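Local structure of adapter protein mecA 2 (3JTN) at residues 21-26 with 50-55; 37-42 with 54-59. The protein acts as an adaptor that recognises unfolded and aggregated proteins, and also ComK, and targets them to the ClpC protease. All blocks are in the same frame, centred on the assembly; numbering follows the deposited sequence.

Contact 1 (21-26 with 50-55); sequences QRIGIT and EGVVAV
Ile23 reaches across to Val52 and Val55 with a single methyl group, CD1. Its CG1 branch stands between the backbone N and the carbonyl carbon (chi1 73°). From there the chain runs extended, with CD1 anti to CA, so the methyl is carried to the full length of the side chain. It lies 4.4 Å from Val52 CG2 and 4.3 Å from Val55 CG1. No hydrogen bond joins the two segments directly, and about 125 Å² is buried between them. These two valines are three residues apart, so they sit on neighbouring turns of one face of helix 49-59. Val55 has CG1 turned about halfway between eclipsing the backbone N and a staggered position (chi1 -26°).

This is where the end of helix 10-22 meets helix 49-59 in the C-terminal domain, the part of the protein that interacts with ClpC. Helix 10-22 closes with a Schellman motif. Gly24 is its C-prime residue, with positive phi. Gly24 N bonds to Gln21 O at 3.1 Å, and Ile25 N bonds back to the last helical turn.

The turn sets Ile25 beside the contact, with its CG1 4.6 Å from Val52 CG2. Ile25 and Val52 also both touch Leu41 and His47. The NE2 of His47 is hydrogen-bonded to Ile23 O.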
loop_
_atom_site.group_PDB
_atom_site.type_symbol
_atom_site.label_atom_id
_atom_site.label_comp_id
_atom_site.label_asym_id
_atom_site.label_seq_id
_atom_site.Cartn_x
_atom_site.Cartn_y
_atom_site.Cartn_z
ATOM N N GLN A 21 -2.601 -0.780 -10.098
ATOM C CA GLN A 21 -3.687 -0.538 -11.040
ATOM C C GLN A 21 -3.536 -1.414 -12.285
ATOM O O GLN A 21 -4.516 -1.923 -12.820
ATOM C CB GLN A 21 -3.723 0.930 -11.442
ATOM C CG GLN A 21 -4.747 1.239 -12.512
ATOM C CD GLN A 21 -4.696 2.687 -12.953
ATOM O OE1 GLN A 21 -5.507 3.504 -12.517
ATOM N NE2 GLN A 21 -3.734 3.018 -13.810
ATOM N N ARG A 22 -2.301 -1.591 -12.741
ATOM C CA ARG A 22 -2.045 -2.458 -13.876
ATOM C C ARG A 22 -2.611 -3.853 -13.572
ATOM O O ARG A 22 -3.257 -4.462 -14.423
ATOM C CB ARG A 22 -0.538 -2.562 -14.149
ATOM C CG ARG A 22 -0.177 -2.691 -15.617
ATOM C CD ARG A 22 0.987 -3.656 -15.843
ATOM N NE ARG A 22 0.428 -4.968 -16.118
ATOM C CZ ARG A 22 0.713 -6.092 -15.468
ATOM N NH1 ARG A 22 1.622 -6.124 -14.498
ATOM N NH2 ARG A 22 0.081 -7.200 -15.825
ATOM N N ILE A 23 -2.364 -4.357 -12.363
ATOM C CA ILE A 23 -2.771 -5.722 -12.039
ATOM C C ILE A 23 -4.145 -5.802 -11.371
ATOM O O ILE A 23 -4.448 -6.752 -10.638
ATOM C CB ILE A 23 -1.695 -6.485 -11.243
ATOM C CG1 ILE A 23 -1.618 -5.991 -9.811
ATOM C CG2 ILE A 23 -0.322 -6.350 -11.944
ATOM C CD1 ILE A 23 -0.502 -6.639 -9.000
ATOM N N GLY A 24 -4.978 -4.803 -11.643
ATOM C CA GLY A 24 -6.351 -4.799 -11.170
ATOM C C GLY A 24 -6.553 -4.596 -9.671
ATOM O O GLY A 24 -7.669 -4.782 -9.175
ATOM N N ILE A 25 -5.499 -4.220 -8.945
ATOM C CA ILE A 25 -5.627 -3.924 -7.510
ATOM C C ILE A 25 -5.830 -2.426 -7.315
ATOM O O ILE A 25 -4.867 -1.657 -7.281
ATOM C CB ILE A 25 -4.378 -4.345 -6.710
ATOM C CG1 ILE A 25 -4.129 -5.847 -6.812
ATOM C CG2 ILE A 25 -4.492 -3.924 -5.264
ATOM C CD1 ILE A 25 -5.360 -6.633 -6.989
ATOM N N THR A 26 -7.085 -2.013 -7.184
ATOM C CA THR A 26 -7.425 -0.595 -7.201
ATOM C C THR A 26 -7.675 -0.038 -5.792
ATOM O O THR A 26 -8.040 1.120 -5.620
ATOM C CB THR A 26 -8.632 -0.348 -8.146
ATOM O OG1 THR A 26 -8.234 -0.599 -9.502
ATOM C CG2 THR A 26 -9.129 1.064 -8.045
ATOM N N GLU A 50 2.037 -13.890 -2.978
ATOM C CA GLU A 50 3.397 -13.858 -3.502
ATOM C C GLU A 50 3.478 -12.926 -4.702
ATOM O O GLU A 50 4.435 -12.182 -4.846
ATOM C CB GLU A 50 3.857 -15.264 -3.898
ATOM C CG GLU A 50 3.856 -16.274 -2.761
ATOM C CD GLU A 50 2.455 -16.699 -2.344
ATOM O OE1 GLU A 50 1.611 -16.939 -3.232
ATOM O OE2 GLU A 50 2.200 -16.800 -1.124
ATOM N N GLY A 51 2.461 -12.976 -5.556
ATOM C CA GLY A 51 2.381 -12.106 -6.713
ATOM C C GLY A 51 2.384 -10.639 -6.341
ATOM O O GLY A 51 3.230 -9.873 -6.796
ATOM N N VAL A 52 1.435 -10.244 -5.502
ATOM C CA VAL A 52 1.301 -8.851 -5.117
ATOM C C VAL A 52 2.466 -8.397 -4.246
ATOM O O VAL A 52 3.019 -7.318 -4.458
ATOM C CB VAL A 52 -0.029 -8.588 -4.409
ATOM C CG1 VAL A 52 -0.132 -7.114 -4.011
ATOM C CG2 VAL A 52 -1.193 -8.989 -5.315
ATOM N N VAL A 53 2.847 -9.219 -3.274
ATOM C CA VAL A 53 4.004 -8.906 -2.439
ATOM C C VAL A 53 5.245 -8.701 -3.291
ATOM O O VAL A 53 5.970 -7.728 -3.113
ATOM C CB VAL A 53 4.282 -10.007 -1.393
ATOM C CG1 VAL A 53 5.752 -10.019 -0.997
ATOM C CG2 VAL A 53 3.400 -9.800 -0.178
ATOM N N ALA A 54 5.490 -9.629 -4.212
ATOM C CA ALA A 54 6.621 -9.512 -5.116
ATOM C C ALA A 54 6.661 -8.117 -5.720
ATOM O O ALA A 54 7.717 -7.485 -5.748
ATOM C CB ALA A 54 6.551 -10.573 -6.208
ATOM N N VAL A 55 5.520 -7.623 -6.194
ATOM C CA VAL A 55 5.511 -6.287 -6.782
ATOM C C VAL A 55 5.638 -5.233 -5.698
ATOM O O VAL A 55 6.259 -4.194 -5.917
ATOM C CB VAL A 55 4.274 -5.990 -7.675
ATOM C CG1 VAL A 55 3.686 -7.277 -8.247
ATOM C CG2 VAL A 55 3.233 -5.217 -6.913
#

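Contact 2 (37-42 with 54-59); sequences YFLSLE and AVLAEY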
loop_
_atom_site.group_PDB
_atom_site.type_symbol
_atom_site.label_atom_id
_atom_site.label_comp_id
_atom_site.label_asym_id
_atom_site.label_seq_id
_atom_site.Cartn_x
_atom_site.Cartn_y
_atom_site.Cartn_z
ATOM N N TYR A 37 5.292 6.192 5.248
ATOM C CA TYR A 37 4.033 5.771 4.662
ATOM C C TYR A 37 3.952 4.257 4.604
ATOM O O TYR A 37 4.928 3.574 4.305
ATOM C CB TYR A 37 3.899 6.344 3.251
ATOM C CG TYR A 37 3.642 7.811 3.272
ATOM C CD1 TYR A 37 2.359 8.296 3.499
ATOM C CD2 TYR A 37 4.680 8.715 3.129
ATOM C CE1 TYR A 37 2.108 9.624 3.544
ATOM C CE2 TYR A 37 4.445 10.066 3.177
ATOM C CZ TYR A 37 3.155 10.511 3.384
ATOM O OH TYR A 37 2.896 11.841 3.429
ATOM N N PHE A 38 2.771 3.731 4.870
ATOM C CA PHE A 38 2.560 2.302 4.794
ATOM C C PHE A 38 1.365 2.043 3.919
ATOM O O PHE A 38 0.396 2.801 3.926
ATOM C CB PHE A 38 2.318 1.716 6.194
ATOM C CG PHE A 38 3.465 1.924 7.135
ATOM C CD1 PHE A 38 4.349 0.895 7.412
ATOM C CD2 PHE A 38 3.665 3.151 7.736
ATOM C CE1 PHE A 38 5.404 1.082 8.279
ATOM C CE2 PHE A 38 4.719 3.346 8.605
ATOM C CZ PHE A 38 5.595 2.315 8.875
ATOM N N LEU A 39 1.437 0.967 3.162
ATOM C CA LEU A 39 0.296 0.537 2.394
ATOM C C LEU A 39 -0.145 -0.803 2.920
ATOM O O LEU A 39 0.670 -1.689 3.186
ATOM C CB LEU A 39 0.637 0.431 0.916
ATOM C CG LEU A 39 -0.488 -0.017 -0.013
ATOM C CD1 LEU A 39 -1.459 1.100 -0.301
ATOM C CD2 LEU A 39 0.120 -0.507 -1.302
ATOM N N SER A 40 -1.447 -0.937 3.081
ATOM C CA SER A 40 -2.029 -2.191 3.501
ATOM C C SER A 40 -2.936 -2.577 2.373
ATOM O O SER A 40 -3.669 -1.733 1.858
ATOM C CB SER A 40 -2.855 -1.995 4.770
ATOM O OG SER A 40 -3.751 -3.079 4.945
ATOM N N LEU A 41 -2.866 -3.837 1.966
ATOM C CA LEU A 41 -3.760 -4.360 0.948
ATOM C C LEU A 41 -4.530 -5.506 1.571
ATOM O O LEU A 41 -3.981 -6.272 2.365
ATOM C CB LEU A 41 -2.980 -4.860 -0.275
ATOM C CG LEU A 41 -2.250 -3.843 -1.151
ATOM C CD1 LEU A 41 -1.481 -4.572 -2.230
ATOM C CD2 LEU A 41 -3.207 -2.834 -1.773
ATOM N N GLU A 42 -5.802 -5.619 1.213
ATOM C CA GLU A 42 -6.659 -6.656 1.757
ATOM C C GLU A 42 -7.123 -7.559 0.625
ATOM O O GLU A 42 -7.159 -8.783 0.764
ATOM C CB GLU A 42 -7.870 -6.039 2.458
ATOM C CG GLU A 42 -8.892 -5.443 1.500
ATOM C CD GLU A 42 -10.322 -5.581 1.993
ATOM O OE1 GLU A 42 -11.105 -4.621 1.812
ATOM O OE2 GLU A 42 -10.661 -6.649 2.554
ATOM N N ALA A 54 5.490 -9.629 -4.212
ATOM C CA ALA A 54 6.621 -9.512 -5.116
ATOM C C ALA A 54 6.661 -8.117 -5.720
ATOM O O ALA A 54 7.717 -7.485 -5.748
ATOM C CB ALA A 54 6.551 -10.573 -6.208
ATOM N N VAL A 55 5.520 -7.623 -6.194
ATOM C CA VAL A 55 5.511 -6.287 -6.782
ATOM C C VAL A 55 5.638 -5.233 -5.698
ATOM O O VAL A 55 6.259 -4.194 -5.917
ATOM C CB VAL A 55 4.274 -5.990 -7.675
ATOM C CG1 VAL A 55 3.686 -7.277 -8.247
ATOM C CG2 VAL A 55 3.233 -5.217 -6.913
ATOM N N LEU A 56 5.062 -5.498 -4.524
ATOM C CA LEU A 56 5.165 -4.561 -3.410
ATOM C C LEU A 56 6.621 -4.316 -3.051
ATOM O O LEU A 56 7.009 -3.179 -2.772
ATOM C CB LEU A 56 4.436 -5.082 -2.178
ATOM C CG LEU A 56 2.938 -4.834 -2.107
ATOM C CD1 LEU A 56 2.455 -5.167 -0.710
ATOM C CD2 LEU A 56 2.623 -3.394 -2.460
ATOM N N ALA A 57 7.409 -5.393 -3.061
ATOM C CA ALA A 57 8.829 -5.362 -2.697
ATOM C C ALA A 57 9.672 -4.516 -3.641
ATOM O O ALA A 57 10.747 -4.033 -3.262
ATOM C CB ALA A 57 9.392 -6.774 -2.625
ATOM N N GLU A 58 9.197 -4.355 -4.872
ATOM C CA GLU A 58 9.882 -3.510 -5.841
ATOM C C GLU A 58 9.819 -2.064 -5.390
ATOM O O GLU A 58 10.685 -1.265 -5.719
ATOM C CB GLU A 58 9.237 -3.632 -7.224
ATOM C CG GLU A 58 9.461 -4.968 -7.933
ATOM C CD GLU A 58 8.539 -5.149 -9.137
ATOM O OE1 GLU A 58 7.589 -4.344 -9.292
ATOM O OE2 GLU A 58 8.757 -6.099 -9.924
ATOM N N TYR A 59 8.783 -1.717 -4.634
ATOM C CA TYR A 59 8.557 -0.318 -4.285
ATOM C C TYR A 59 8.756 -0.002 -2.807
ATOM O O TYR A 59 9.077 1.125 -2.440
ATOM C CB TYR A 59 7.165 0.103 -4.734
ATOM C CG TYR A 59 7.011 0.121 -6.233
ATOM C CD1 TYR A 59 7.402 1.230 -6.971
ATOM C CD2 TYR A 59 6.481 -0.967 -6.909
ATOM C CE1 TYR A 59 7.269 1.257 -8.355
ATOM C CE2 TYR A 59 6.335 -0.949 -8.290
ATOM C CZ TYR A 59 6.732 0.169 -9.007
ATOM O OH TYR A 59 6.591 0.207 -10.376
#
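Leu39 and Leu41 of strand 36-41 both meet one side chain of helix 49-59, that of Leu56. Along the strand, Tyr37 comes first and turns to other partners: its ring meets that of Phe10 edge-to-face. Phe38 packs against Thr63 and Leu65.

At Leu39 the CA-CB bond points toward the helix. Its CG is anti to the backbone N (chi1 180°), beside the carbonyl carbon. CD2 then meets Leu56 CD2 at 4.0 Å, methyl to methyl. The two leucine side chains cross at about a right angle. Leu16 of helix 10-22 touches both, so two helices share this site.

Ser40 points away from the helix, as the alternation of a strand requires. Leu41 points toward it again. Its CD1 is anti to CA and lies 4.3 Å from Leu56 CD1.

Leu56 therefore divides its two methyls between the leucines, CD2 to Leu39 and CD1 to Leu41. It also touches Ile3 and Tyr5 of the next strand. Leu39, Leu41 and Leu56 are all buried, and the contact is wholly apolar, with about 99 Å² covered between the segments. The nearest CA atoms, those of Leu39 and Leu56, are 9.1 Å apart, so the side chains bridge the gap between the backbones. The arrangement is that of a two-layer alpha/beta fold, with helix 49-59 laid on one face of an antiparallel sheet beside helix 10-22.

Both contacts use helix 49-59. Their segments overlap at Ala54 and Val55, but of these two only Val55 touches across, in contact 1. They differ in depth. Contact 2 is core: its centre is about 4 Å from the centre of the chain, and its touching residues are all buried. Contact 1 lies about 10 Å from that centre and is only partly buried. Contact 2 holds the helix to the sheet; contact 1 holds it to the end of helix 10-22. Each depends on aliphatic methyls, but contact 1 has a polar border, where a histidine binds the turn. The two contacts meet at Leu41, where Val52 CG1 is 3.4 Å from Leu41 CD1 and Ile25 CG2 is 3.9 Å from Leu41 CD2.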